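Local coordinates for protein mitochondrial association factor 1 (Toxoplasma gondii, PDB 6BXS) that carries a macro domain, a fold that often binds ADP-ribose, and is encoded at a parasite locus required for the direct manipulation of host mitochondria, at residues T69-A74 with I79-T84; S87-E92 with G114-V119; L216-A221 with D262-G267; V239-A244 with R266-S271; G106-I111 with V194-E199. One frame throughout, in Å; residues are numbered along the deposited sequence.

Interaction 1: residues T69-A74 with I79-T84. With SO4 (sulfate ion), chain E.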
# COMPACT_ATOMS: atom_id res chain seq x y z
N THR A 69 7.37 -13.24 4.26
CA THR A 69 8.56 -12.45 4.54
C THR A 69 8.68 -12.12 6.02
O THR A 69 9.77 -12.22 6.60
CB THR A 69 8.56 -11.14 3.73
OG1 THR A 69 8.49 -11.44 2.33
CG2 THR A 69 9.81 -10.32 4.00
N ILE A 70 7.58 -11.71 6.62
CA ILE A 70 7.55 -11.38 8.05
C ILE A 70 7.82 -12.62 8.89
O ILE A 70 8.57 -12.57 9.87
CB ILE A 70 6.19 -10.77 8.45
CG1 ILE A 70 6.06 -9.36 7.86
CG2 ILE A 70 6.03 -10.73 9.97
CD1 ILE A 70 4.71 -8.71 8.08
N ILE A 71 7.19 -13.73 8.53
CA ILE A 71 7.34 -14.98 9.28
C ILE A 71 8.76 -15.53 9.16
O ILE A 71 9.33 -15.98 10.15
CB ILE A 71 6.32 -16.04 8.80
CG1 ILE A 71 4.90 -15.61 9.17
CG2 ILE A 71 6.62 -17.40 9.42
CD1 ILE A 71 3.81 -16.38 8.46
N GLU A 72 9.32 -15.49 7.96
CA GLU A 72 10.67 -15.99 7.74
C GLU A 72 11.68 -15.23 8.59
O GLU A 72 12.56 -15.83 9.21
CB GLU A 72 11.06 -15.89 6.26
CG GLU A 72 12.30 -16.72 5.90
CD GLU A 72 13.13 -16.11 4.78
OE1 GLU A 72 13.23 -14.87 4.70
OE2 GLU A 72 13.70 -16.89 3.99
N GLU A 73 11.55 -13.91 8.61
CA GLU A 73 12.46 -13.07 9.38
C GLU A 73 12.27 -13.30 10.88
O GLU A 73 13.22 -13.23 11.65
CB GLU A 73 12.24 -11.59 9.04
CG GLU A 73 13.27 -10.65 9.66
CD GLU A 73 14.67 -10.89 9.13
OE1 GLU A 73 14.82 -11.29 7.96
OE2 GLU A 73 15.64 -10.67 9.90
N ALA A 74 11.03 -13.57 11.28
CA ALA A 74 10.73 -13.86 12.68
C ALA A 74 11.42 -15.15 13.13
O ALA A 74 12.02 -15.20 14.20
CB ALA A 74 9.23 -13.97 12.89
N ILE A 79 11.86 -16.31 16.83
CA ILE A 79 10.61 -15.96 17.50
C ILE A 79 9.53 -16.96 17.10
O ILE A 79 9.42 -17.31 15.92
CB ILE A 79 10.15 -14.54 17.14
CG1 ILE A 79 11.13 -13.51 17.71
CG2 ILE A 79 8.75 -14.26 17.69
CD1 ILE A 79 11.00 -12.15 17.10
N PRO A 80 8.72 -17.43 18.06
CA PRO A 80 7.66 -18.35 17.67
C PRO A 80 6.48 -17.60 17.04
O PRO A 80 5.58 -17.15 17.74
CB PRO A 80 7.25 -19.03 18.99
CG PRO A 80 8.01 -18.30 20.09
CD PRO A 80 8.63 -17.09 19.49
N LEU A 81 6.52 -17.45 15.72
CA LEU A 81 5.46 -16.79 14.98
C LEU A 81 4.94 -17.70 13.87
O LEU A 81 5.70 -18.11 12.99
CB LEU A 81 5.94 -15.46 14.38
CG LEU A 81 4.89 -14.62 13.66
CD1 LEU A 81 3.83 -14.12 14.64
CD2 LEU A 81 5.53 -13.46 12.92
N THR A 82 3.66 -18.02 13.93
CA THR A 82 3.03 -18.88 12.93
C THR A 82 2.12 -18.05 12.03
O THR A 82 1.83 -16.89 12.32
CB THR A 82 2.22 -20.01 13.58
OG1 THR A 82 1.09 -19.47 14.26
CG2 THR A 82 3.08 -20.79 14.57
N ALA A 83 1.66 -18.66 10.94
CA ALA A 83 0.76 -18.00 10.01
C ALA A 83 -0.53 -17.55 10.69
O ALA A 83 -1.02 -16.45 10.44
CB ALA A 83 0.44 -18.92 8.84
N THR A 84 -1.07 -18.40 11.56
CA THR A 84 -2.32 -18.10 12.24
C THR A 84 -2.16 -16.97 13.26
O THR A 84 -3.07 -16.16 13.44
CB THR A 84 -2.88 -19.35 12.96
OG1 THR A 84 -1.90 -19.86 13.88
CG2 THR A 84 -3.24 -20.42 11.95
S SO4 E . 11.39 -9.98 -0.25
O1 SO4 E . 11.04 -10.72 0.96
O2 SO4 E . 10.25 -9.98 -1.16
O3 SO4 E . 12.53 -10.63 -0.90
O4 SO4 E . 11.75 -8.61 0.10
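Leu81 holds CG anti to its backbone N, and chi1 of -176° with chi2 of 67° brings its CD2 branch to the side of helix 61-76, while Ile71, with CG1 anti to its own carbonyl carbon, reaches with CD1 to the start of helix 83-103. The two segments form a helix-loop-helix connection of the macro domain, and these two side chains pack between them. One methyl of the leucine serves two residues a helical turn apart: CD2 of Leu81 lies 3.7 Å from Ala74 CB and 4.1 Å from Ile70 CG2, and the Ile70 and Leu81 side chains meet at a slant. The two branches of Ile71 divide their work, CD1 resting 3.8 Å from Ala83 CA and CG2 lying 3.8 Å from Leu81 O. Leu86 packs on both isoleucines and Val119 on Leu81, so the cluster continues beyond the two segments. Near the C-terminal end of helix 61-76, Ile79 N donates to Ala74 O over 2.9 Å; this bond is bent (133° at the hydrogen) and arrives from above the carbonyl plane. Thr82 occupies the N-cap position of the second helix, its OG1 hydrogen-bonded to Thr84 OG1. Thr69 OG1 lies 3.0 Å from O1 of a sulfate, probably from the crystallisation liquor, bound by Arg29, Leu36, Tyr37 and His159; the Thr69 hydroxyl may instead donate to Glu65 O.

Interaction 2: residues S87-E92 with G114-V119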
# COMPACT_ATOMS: atom_id res chain seq x y z
N SER A 87 -1.88 -13.73 11.16
CA SER A 87 -3.18 -13.47 10.55
C SER A 87 -4.15 -12.88 11.55
O SER A 87 -4.78 -11.86 11.29
CB SER A 87 -3.76 -14.76 9.96
OG SER A 87 -3.24 -15.01 8.66
N ALA A 88 -4.27 -13.52 12.71
CA ALA A 88 -5.21 -13.09 13.72
C ALA A 88 -4.81 -11.76 14.35
O ALA A 88 -5.65 -10.88 14.54
CB ALA A 88 -5.35 -14.16 14.80
N GLU A 89 -3.53 -11.60 14.66
CA GLU A 89 -3.07 -10.40 15.34
C GLU A 89 -3.18 -9.17 14.45
O GLU A 89 -3.70 -8.14 14.86
CB GLU A 89 -1.62 -10.56 15.82
CG GLU A 89 -1.27 -9.61 16.96
CD GLU A 89 0.22 -9.45 17.17
OE1 GLU A 89 0.99 -9.62 16.20
OE2 GLU A 89 0.62 -9.15 18.31
N SER A 90 -2.68 -9.29 13.22
CA SER A 90 -2.77 -8.21 12.24
C SER A 90 -4.23 -7.83 12.03
O SER A 90 -4.58 -6.65 11.94
CB SER A 90 -2.14 -8.63 10.91
OG SER A 90 -2.81 -9.75 10.37
N GLN A 91 -5.08 -8.84 11.94
CA GLN A 91 -6.51 -8.66 11.77
C GLN A 91 -7.12 -7.89 12.94
O GLN A 91 -7.86 -6.93 12.74
CB GLN A 91 -7.18 -10.03 11.62
CG GLN A 91 -8.66 -10.00 11.31
CD GLN A 91 -9.19 -11.38 10.96
OE1 GLN A 91 -9.11 -12.31 11.76
NE2 GLN A 91 -9.72 -11.52 9.75
N GLU A 92 -6.78 -8.29 14.17
CA GLU A 92 -7.29 -7.63 15.36
C GLU A 92 -6.89 -6.16 15.43
O GLU A 92 -7.72 -5.29 15.65
CB GLU A 92 -6.80 -8.35 16.62
CG GLU A 92 -7.54 -9.64 16.93
CD GLU A 92 -6.95 -10.38 18.12
OE1 GLU A 92 -5.75 -10.19 18.40
OE2 GLU A 92 -7.69 -11.15 18.77
N GLY A 114 3.32 -2.21 19.91
CA GLY A 114 4.56 -2.79 20.40
C GLY A 114 4.49 -3.23 21.85
O GLY A 114 5.32 -4.00 22.32
N ARG A 115 3.49 -2.73 22.58
CA ARG A 115 3.34 -3.07 23.98
C ARG A 115 2.79 -4.48 24.18
O ARG A 115 2.98 -5.08 25.24
CB ARG A 115 2.43 -2.05 24.67
CG ARG A 115 2.37 -2.20 26.18
CD ARG A 115 1.60 -1.07 26.82
NE ARG A 115 1.36 -1.31 28.24
CZ ARG A 115 0.60 -0.55 29.02
NH1 ARG A 115 0.01 0.53 28.53
NH2 ARG A 115 0.44 -0.86 30.30
N PHE A 116 2.12 -5.01 23.16
CA PHE A 116 1.50 -6.33 23.25
C PHE A 116 1.77 -7.23 22.04
O PHE A 116 1.28 -8.35 21.98
CB PHE A 116 -0.02 -6.19 23.44
CG PHE A 116 -0.72 -5.54 22.29
CD1 PHE A 116 -1.09 -6.28 21.17
CD2 PHE A 116 -1.02 -4.19 22.31
CE1 PHE A 116 -1.74 -5.69 20.11
CE2 PHE A 116 -1.67 -3.59 21.26
CZ PHE A 116 -2.03 -4.34 20.15
N SER A 117 2.55 -6.73 21.08
CA SER A 117 2.86 -7.49 19.87
C SER A 117 4.35 -7.81 19.77
O SER A 117 5.19 -7.09 20.30
CB SER A 117 2.42 -6.72 18.63
OG SER A 117 2.69 -7.46 17.45
N ARG A 118 4.66 -8.91 19.07
CA ARG A 118 6.04 -9.28 18.78
C ARG A 118 6.39 -8.89 17.34
O ARG A 118 7.55 -8.99 16.93
CB ARG A 118 6.26 -10.78 18.98
CG ARG A 118 5.59 -11.37 20.21
CD ARG A 118 6.50 -12.36 20.92
NE ARG A 118 5.77 -13.26 21.80
CZ ARG A 118 5.46 -14.53 21.52
NH1 ARG A 118 5.81 -15.08 20.36
NH2 ARG A 118 4.79 -15.25 22.40
N VAL A 119 5.39 -8.46 16.59
CA VAL A 119 5.55 -8.15 15.17
C VAL A 119 5.57 -6.64 14.92
O VAL A 119 6.47 -6.13 14.25
CB VAL A 119 4.42 -8.78 14.33
CG1 VAL A 119 4.51 -8.35 12.87
CG2 VAL A 119 4.45 -10.30 14.45
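The hydroxyl of Ser117 takes part in three hydrogen bonds: its OG donates to Glu89 OE2 at 2.8 Å and accepts from Val119 N at 3.0 Å, while Phe120 N, just beyond the segment, donates to it as well. The Val119 bond is fairly straight, 159° at the hydrogen. The bond to the carboxylate is less regular, since OG meets OE2 of Glu89 from above the carboxylate plane, 37° out of it. The glutamate reaches from helix 83-103 to the loop as an extended chain, CG anti to the backbone N (chi1 -158°). Its second oxygen, OE1 of Glu89, is 3.0 Å from Ser117 OG, which therefore faces both carboxylate oxygens, and 3.9 Å from Val119 CG2; the Glu89 and Val119 side chains run past each other in opposite directions. A minor, oblique approach brings OE2 of Glu89 within 4.4 Å of Phe116 CD1. Three bonds should fix the rotation of the serine hydroxyl, and the two amides that donate to it probably strengthen its own donation to the carboxylate. Glu89 also packs on Phe120 of strand 120-126. Ser117 to Val119 form an ST turn, and the Glu89 bond to its hydroxyl ties this loop to helix 83-103.

Interaction 3: residues L216-A221 with D262-G267. With SO4 (sulfate ion), chain H.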
# COMPACT_ATOMS: atom_id res chain seq x y z
N LEU A 216 4.52 0.49 -4.57
CA LEU A 216 3.12 0.13 -4.78
C LEU A 216 2.95 -1.03 -5.75
O LEU A 216 3.67 -1.13 -6.74
CB LEU A 216 2.35 1.34 -5.32
CG LEU A 216 2.35 2.60 -4.46
CD1 LEU A 216 1.91 3.80 -5.27
CD2 LEU A 216 1.44 2.40 -3.27
N PRO A 217 1.98 -1.92 -5.48
CA PRO A 217 1.52 -2.84 -6.53
C PRO A 217 0.46 -2.15 -7.38
O PRO A 217 0.08 -1.02 -7.06
CB PRO A 217 0.93 -4.00 -5.73
CG PRO A 217 0.37 -3.34 -4.52
CD PRO A 217 1.32 -2.21 -4.19
N LEU A 218 -0.01 -2.81 -8.43
CA LEU A 218 -1.20 -2.34 -9.12
C LEU A 218 -2.42 -2.80 -8.33
O LEU A 218 -2.85 -3.95 -8.46
CB LEU A 218 -1.26 -2.85 -10.56
CG LEU A 218 -2.49 -2.41 -11.35
CD1 LEU A 218 -2.42 -0.93 -11.69
CD2 LEU A 218 -2.66 -3.25 -12.60
N LEU A 219 -2.96 -1.91 -7.51
CA LEU A 219 -4.07 -2.24 -6.63
C LEU A 219 -5.31 -2.65 -7.42
O LEU A 219 -5.58 -2.10 -8.49
CB LEU A 219 -4.39 -1.06 -5.72
CG LEU A 219 -3.30 -0.75 -4.69
CD1 LEU A 219 -3.46 0.66 -4.14
CD2 LEU A 219 -3.34 -1.77 -3.56
N GLY A 220 -6.05 -3.62 -6.89
CA GLY A 220 -7.25 -4.10 -7.53
C GLY A 220 -6.98 -5.20 -8.55
O GLY A 220 -7.92 -5.78 -9.10
N ALA A 221 -5.71 -5.48 -8.80
CA ALA A 221 -5.32 -6.52 -9.75
C ALA A 221 -5.42 -7.90 -9.11
O ALA A 221 -5.85 -8.03 -7.96
CB ALA A 221 -3.91 -6.27 -10.27
N ASP A 262 2.36 -4.61 -17.53
CA ASP A 262 2.91 -3.26 -17.36
C ASP A 262 1.80 -2.21 -17.32
O ASP A 262 1.96 -1.08 -17.79
CB ASP A 262 3.91 -2.96 -18.49
CG ASP A 262 5.33 -2.76 -17.98
OD1 ASP A 262 5.52 -2.44 -16.79
OD2 ASP A 262 6.27 -2.93 -18.79
N THR A 263 0.67 -2.58 -16.72
CA THR A 263 -0.53 -1.76 -16.76
C THR A 263 -0.38 -0.46 -15.97
O THR A 263 -0.92 0.58 -16.37
CB THR A 263 -1.74 -2.55 -16.22
OG1 THR A 263 -2.08 -3.57 -17.16
CG2 THR A 263 -2.96 -1.66 -16.00
N ALA A 264 0.35 -0.51 -14.85
CA ALA A 264 0.57 0.69 -14.05
C ALA A 264 1.29 1.75 -14.88
O ALA A 264 0.90 2.92 -14.89
CB ALA A 264 1.38 0.36 -12.80
N LEU A 265 2.34 1.33 -15.57
CA LEU A 265 3.09 2.20 -16.46
C LEU A 265 2.22 2.78 -17.57
O LEU A 265 2.17 3.99 -17.77
CB LEU A 265 4.27 1.44 -17.06
CG LEU A 265 5.15 2.18 -18.08
CD1 LEU A 265 5.82 3.38 -17.45
CD2 LEU A 265 6.19 1.23 -18.66
N ARG A 266 1.52 1.91 -18.29
CA ARG A 266 0.71 2.33 -19.43
C ARG A 266 -0.39 3.32 -19.05
O ARG A 266 -0.68 4.24 -19.80
CB ARG A 266 0.06 1.12 -20.11
CG ARG A 266 0.99 0.35 -21.04
CD ARG A 266 0.21 -0.21 -22.21
NE ARG A 266 0.75 -1.49 -22.67
CZ ARG A 266 0.29 -2.15 -23.74
NH1 ARG A 266 -0.71 -1.65 -24.46
NH2 ARG A 266 0.84 -3.30 -24.08
N GLY A 267 -1.00 3.11 -17.89
CA GLY A 267 -2.06 3.98 -17.43
C GLY A 267 -1.56 5.40 -17.22
O GLY A 267 -2.21 6.37 -17.61
S SO4 H . -2.76 1.63 -23.82
O1 SO4 H . -4.07 1.52 -24.47
O2 SO4 H . -2.83 0.99 -22.50
O3 SO4 H . -1.75 0.96 -24.63
O4 SO4 H . -2.40 3.04 -23.67
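Leu218 and Thr263 cross at about a right angle, and the leucine divides its two methyls between consecutive residues of the first turn of helix 263-276. CD2 of Leu218 lies 3.8 Å from Thr263 CG2 and equally close to Thr263 CB, whereas its CD1 rests 4.1 Å from Ala264 CA and 4.2 Å from Ala264 CB. The CB of Leu218 is directed at the helix and, with CG anti to the backbone N (chi1 179°), both methyls reach it. Thr263 answers with its methyl: its hydroxyl is anti to the carbonyl carbon and is hydrogen-bonded to Ser261 OG, while Glu259 OE2 takes the N-H of Thr263. The contact between the segments is thus purely apolar, although polar groups hold the helix start around it. On the loop side, Leu218 opens a type II beta turn, closed by Ala221 N donating to Leu218 O at 3.3 Å; Gly220 has the positive phi of 87° that such a turn places at its third position. In macro domains the glycine-rich loop at this point commonly lines the phosphate end of the ligand cleft, and this one probably corresponds to it. Further along the helix, Arg266 NH1 donates to sulfate O3 at 2.8 Å, at the guanidinium edge. Leu218 is also packed on Leu230, Ile233 and Asn237 of helix 230-248, and Ala264 lies on Phe256 of strand 253-256.

Interaction 4: residues V239-A244 with R266-S271. With SO4 (sulfate ion), chain H.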
# COMPACT_ATOMS: atom_id res chain seq x y z
N VAL A 239 -5.20 8.10 -12.61
CA VAL A 239 -6.00 9.25 -12.21
C VAL A 239 -6.00 9.42 -10.69
O VAL A 239 -5.99 10.54 -10.18
CB VAL A 239 -7.45 9.13 -12.73
CG1 VAL A 239 -8.34 10.20 -12.13
CG2 VAL A 239 -7.47 9.23 -14.25
N ALA A 240 -6.01 8.31 -9.97
CA ALA A 240 -5.98 8.35 -8.51
C ALA A 240 -4.65 8.91 -8.01
O ALA A 240 -4.60 9.67 -7.04
CB ALA A 240 -6.22 6.97 -7.92
N VAL A 241 -3.57 8.53 -8.68
CA VAL A 241 -2.24 9.03 -8.34
C VAL A 241 -2.14 10.53 -8.60
O VAL A 241 -1.59 11.27 -7.78
CB VAL A 241 -1.15 8.29 -9.13
CG1 VAL A 241 0.19 9.02 -9.05
CG2 VAL A 241 -1.00 6.86 -8.62
N GLU A 242 -2.67 10.98 -9.73
CA GLU A 242 -2.66 12.40 -10.08
C GLU A 242 -3.36 13.24 -9.02
O GLU A 242 -2.85 14.29 -8.61
CB GLU A 242 -3.33 12.64 -11.44
CG GLU A 242 -2.53 12.14 -12.63
CD GLU A 242 -3.27 12.33 -13.95
OE1 GLU A 242 -3.24 13.46 -14.48
OE2 GLU A 242 -3.88 11.36 -14.44
N ALA A 243 -4.52 12.77 -8.57
CA ALA A 243 -5.31 13.50 -7.59
C ALA A 243 -4.61 13.55 -6.24
O ALA A 243 -4.64 14.57 -5.55
CB ALA A 243 -6.69 12.86 -7.44
N ALA A 244 -3.98 12.44 -5.86
CA ALA A 244 -3.29 12.34 -4.58
C ALA A 244 -2.06 13.25 -4.53
O ALA A 244 -1.81 13.92 -3.53
CB ALA A 244 -2.88 10.91 -4.30
N ARG A 266 1.52 1.91 -18.29
CA ARG A 266 0.71 2.33 -19.43
C ARG A 266 -0.39 3.32 -19.05
O ARG A 266 -0.68 4.24 -19.80
CB ARG A 266 0.06 1.12 -20.11
CG ARG A 266 0.99 0.35 -21.04
CD ARG A 266 0.21 -0.21 -22.21
NE ARG A 266 0.75 -1.49 -22.67
CZ ARG A 266 0.29 -2.15 -23.74
NH1 ARG A 266 -0.71 -1.65 -24.46
NH2 ARG A 266 0.84 -3.30 -24.08
N GLY A 267 -1.00 3.11 -17.89
CA GLY A 267 -2.06 3.98 -17.43
C GLY A 267 -1.56 5.40 -17.22
O GLY A 267 -2.21 6.37 -17.61
N LEU A 268 -0.39 5.51 -16.60
CA LEU A 268 0.20 6.82 -16.32
C LEU A 268 0.78 7.46 -17.58
O LEU A 268 0.73 8.68 -17.73
CB LEU A 268 1.28 6.69 -15.24
CG LEU A 268 0.77 6.77 -13.80
CD1 LEU A 268 1.84 6.30 -12.81
CD2 LEU A 268 0.32 8.19 -13.46
N MET A 269 1.33 6.64 -18.47
CA MET A 269 1.77 7.12 -19.78
C MET A 269 0.62 7.81 -20.49
O MET A 269 0.80 8.85 -21.12
CB MET A 269 2.30 5.97 -20.64
CG MET A 269 3.67 5.44 -20.25
SD MET A 269 5.03 6.56 -20.64
CE MET A 269 5.34 7.25 -19.02
N GLU A 270 -0.56 7.21 -20.39
CA GLU A 270 -1.76 7.75 -21.03
C GLU A 270 -2.18 9.06 -20.37
O GLU A 270 -2.61 9.99 -21.06
CB GLU A 270 -2.90 6.73 -20.96
CG GLU A 270 -4.15 7.16 -21.71
CD GLU A 270 -5.09 6.00 -22.00
OE1 GLU A 270 -4.61 4.87 -22.25
OE2 GLU A 270 -6.32 6.22 -21.99
N SER A 271 -2.05 9.14 -19.05
CA SER A 271 -2.36 10.36 -18.32
C SER A 271 -1.40 11.48 -18.71
O SER A 271 -1.81 12.63 -18.87
CB SER A 271 -2.29 10.12 -16.81
OG SER A 271 -3.43 9.41 -16.36
S SO4 H . -2.76 1.63 -23.82
O1 SO4 H . -4.07 1.52 -24.47
O2 SO4 H . -2.83 0.99 -22.50
O3 SO4 H . -1.75 0.96 -24.63
O4 SO4 H . -2.40 3.04 -23.67
O HOH W 1 -3.89 13.57 -17.49
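The polar part of this contact rests on Glu242 and Ser271. Ser271 OG donates to Glu242 OE2 at 2.8 Å, meeting that oxygen from above the carboxylate plane, 42° out of it. Ser271 carries OG anti to its carbonyl carbon (chi1 -76°), and the same oxygen accepts from Arg235 NH2, so the hydroxyl relays between a guanidinium and a carboxylate; the positive charge would be expected to favour an ionised Glu242. A water adds a second link: it donates to Glu242 OE1 at 3.1 Å and to Ser271 O at 2.7 Å, so both carboxylate oxygens are engaged with one residue of the other helix, one directly and one through the water. The apolar part is a single long contact, Val241 CG1 to Leu268 CD2 at 4.5 Å. As for the backbones, the axes of the two helical segments approach to 10.3 Å and cross at -61°. Ser271 also packs on Ala238, earlier in the same helix 230-248. Within the macro domain the pair lies beside strand 8-13, one of the two outermost strands of the sheet, where Leu268 packs on Phe13, while Val241 rests on Met190 of helix 179-202.

Interaction 5: residues G106-I111 with V194-E199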
# COMPACT_ATOMS: atom_id res chain seq x y z
N GLY A 106 -9.73 11.48 7.57
CA GLY A 106 -8.70 12.44 7.19
C GLY A 106 -7.68 12.69 8.29
O GLY A 106 -6.81 13.56 8.15
N THR A 107 -7.79 11.95 9.39
CA THR A 107 -6.85 12.07 10.50
C THR A 107 -6.12 10.75 10.72
O THR A 107 -6.69 9.67 10.54
CB THR A 107 -7.56 12.47 11.81
OG1 THR A 107 -8.31 11.35 12.31
CG2 THR A 107 -8.50 13.64 11.58
N LEU A 108 -4.85 10.84 11.10
CA LEU A 108 -4.04 9.66 11.38
C LEU A 108 -4.26 9.21 12.83
O LEU A 108 -3.89 9.92 13.77
CB LEU A 108 -2.56 9.95 11.13
CG LEU A 108 -1.62 8.75 11.11
CD1 LEU A 108 -1.87 7.89 9.88
CD2 LEU A 108 -0.17 9.20 11.16
N VAL A 109 -4.85 8.03 12.99
CA VAL A 109 -5.06 7.47 14.32
C VAL A 109 -3.95 6.48 14.63
O VAL A 109 -3.19 6.10 13.74
CB VAL A 109 -6.44 6.79 14.45
CG1 VAL A 109 -7.54 7.84 14.29
CG2 VAL A 109 -6.61 5.68 13.42
N GLU A 110 -3.86 6.06 15.89
CA GLU A 110 -2.64 5.43 16.38
C GLU A 110 -2.85 4.59 17.64
O GLU A 110 -3.65 4.94 18.51
CB GLU A 110 -1.60 6.53 16.65
CG GLU A 110 -0.23 6.06 17.08
CD GLU A 110 0.68 7.22 17.41
OE1 GLU A 110 0.61 8.26 16.72
OE2 GLU A 110 1.47 7.12 18.38
N ILE A 111 -2.12 3.48 17.72
CA ILE A 111 -2.04 2.68 18.94
C ILE A 111 -0.65 2.09 19.07
O ILE A 111 0.01 1.80 18.07
CB ILE A 111 -3.09 1.54 18.98
CG1 ILE A 111 -3.03 0.69 17.71
CG2 ILE A 111 -4.50 2.09 19.19
CD1 ILE A 111 -2.23 -0.58 17.86
N VAL A 194 -1.28 8.07 0.35
CA VAL A 194 -0.46 9.28 0.34
C VAL A 194 -0.77 10.16 1.55
O VAL A 194 0.12 10.81 2.09
CB VAL A 194 -0.69 10.08 -0.96
CG1 VAL A 194 0.18 11.34 -0.98
CG2 VAL A 194 -0.38 9.21 -2.18
N GLY A 195 -2.03 10.16 1.97
CA GLY A 195 -2.43 10.92 3.14
C GLY A 195 -1.84 10.35 4.41
O GLY A 195 -1.40 11.10 5.29
N ALA A 196 -1.84 9.03 4.52
CA ALA A 196 -1.27 8.35 5.68
C ALA A 196 0.21 8.68 5.82
O ALA A 196 0.69 8.99 6.91
CB ALA A 196 -1.47 6.85 5.57
N VAL A 197 0.93 8.60 4.71
CA VAL A 197 2.36 8.91 4.70
C VAL A 197 2.59 10.37 5.07
O VAL A 197 3.42 10.67 5.93
CB VAL A 197 2.98 8.64 3.32
CG1 VAL A 197 4.42 9.14 3.27
CG2 VAL A 197 2.94 7.15 3.00
N SER A 198 1.87 11.27 4.41
CA SER A 198 1.97 12.70 4.68
C SER A 198 1.75 13.00 6.16
O SER A 198 2.53 13.71 6.78
CB SER A 198 0.95 13.47 3.84
OG SER A 198 0.87 14.82 4.27
N GLU A 199 0.67 12.45 6.71
CA GLU A 199 0.33 12.70 8.10
C GLU A 199 1.34 12.05 9.04
O GLU A 199 1.71 12.63 10.06
CB GLU A 199 -1.08 12.17 8.39
CG GLU A 199 -1.87 12.99 9.39
CD GLU A 199 -2.10 14.41 8.93
OE1 GLU A 199 -2.35 14.62 7.72
OE2 GLU A 199 -2.03 15.33 9.78
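The chain that leads into edge strand 109-111 passes helix 179-202 with Leu108 CA 6.3 Å from Glu199 CA, the closest CA pair between the two segments. Leu108 carries the contact, its CB bond pointing at the helix. That CB lies 3.6 Å from Glu199 CG and 3.8 Å from Glu199 CB, so the aliphatic stem of the glutamate, and not its carboxylate, covers the leucine. Chi1 of -146° lays CG of Glu199 over Leu108 CB, and the bend at chi2 (61°) turns the carboxylate off to one side; OE2 of Glu199 has a long, weak ion pair with Lys202, and a bound sulfate ion lies about 5 Å from the side chain. The leucine, with CG anti to its backbone N (chi1 -168°), sends its branches along the helix backbone: CD2 of Leu108 sits 3.9 Å from Glu199 C, and CD1 lies 4.1 Å from Ala196 O and 4.5 Å from Ala196 CB. The link is therefore van der Waals packing against methylene groups and backbone. Phe124 and Tyr126 of strand 120-126 also touch Leu108. Leu108 thus packs on helix 179-202 while Val109 and Ile111 pack on helix 83-103, consistent with helices on both faces of the sheet, as in the three-layer alpha/beta/alpha sandwich of macro domains.

How the interactions relate
Interactions 3 and 4 are the buried contacts and both hold helix 263-276, the first by apolar packing against a loop, the second by a carboxylate-serine bond and a water; they share Arg266 and Gly267. Interactions 1, 2 and 5 are only partly buried. Interactions 1 and 2 both use helix 83-103 and touch, Leu81 CD2 lying 3.7 Å from Val119 CG2, yet one is chiefly aliphatic and the other a single polar grip. Interaction 4 lies about 36 Å, centre to centre, from interaction 1, on the opposite side of the chain's centre. Interaction 5 meets interaction 4 through Val194 and Ala244, joining helices 179-202 and 230-248.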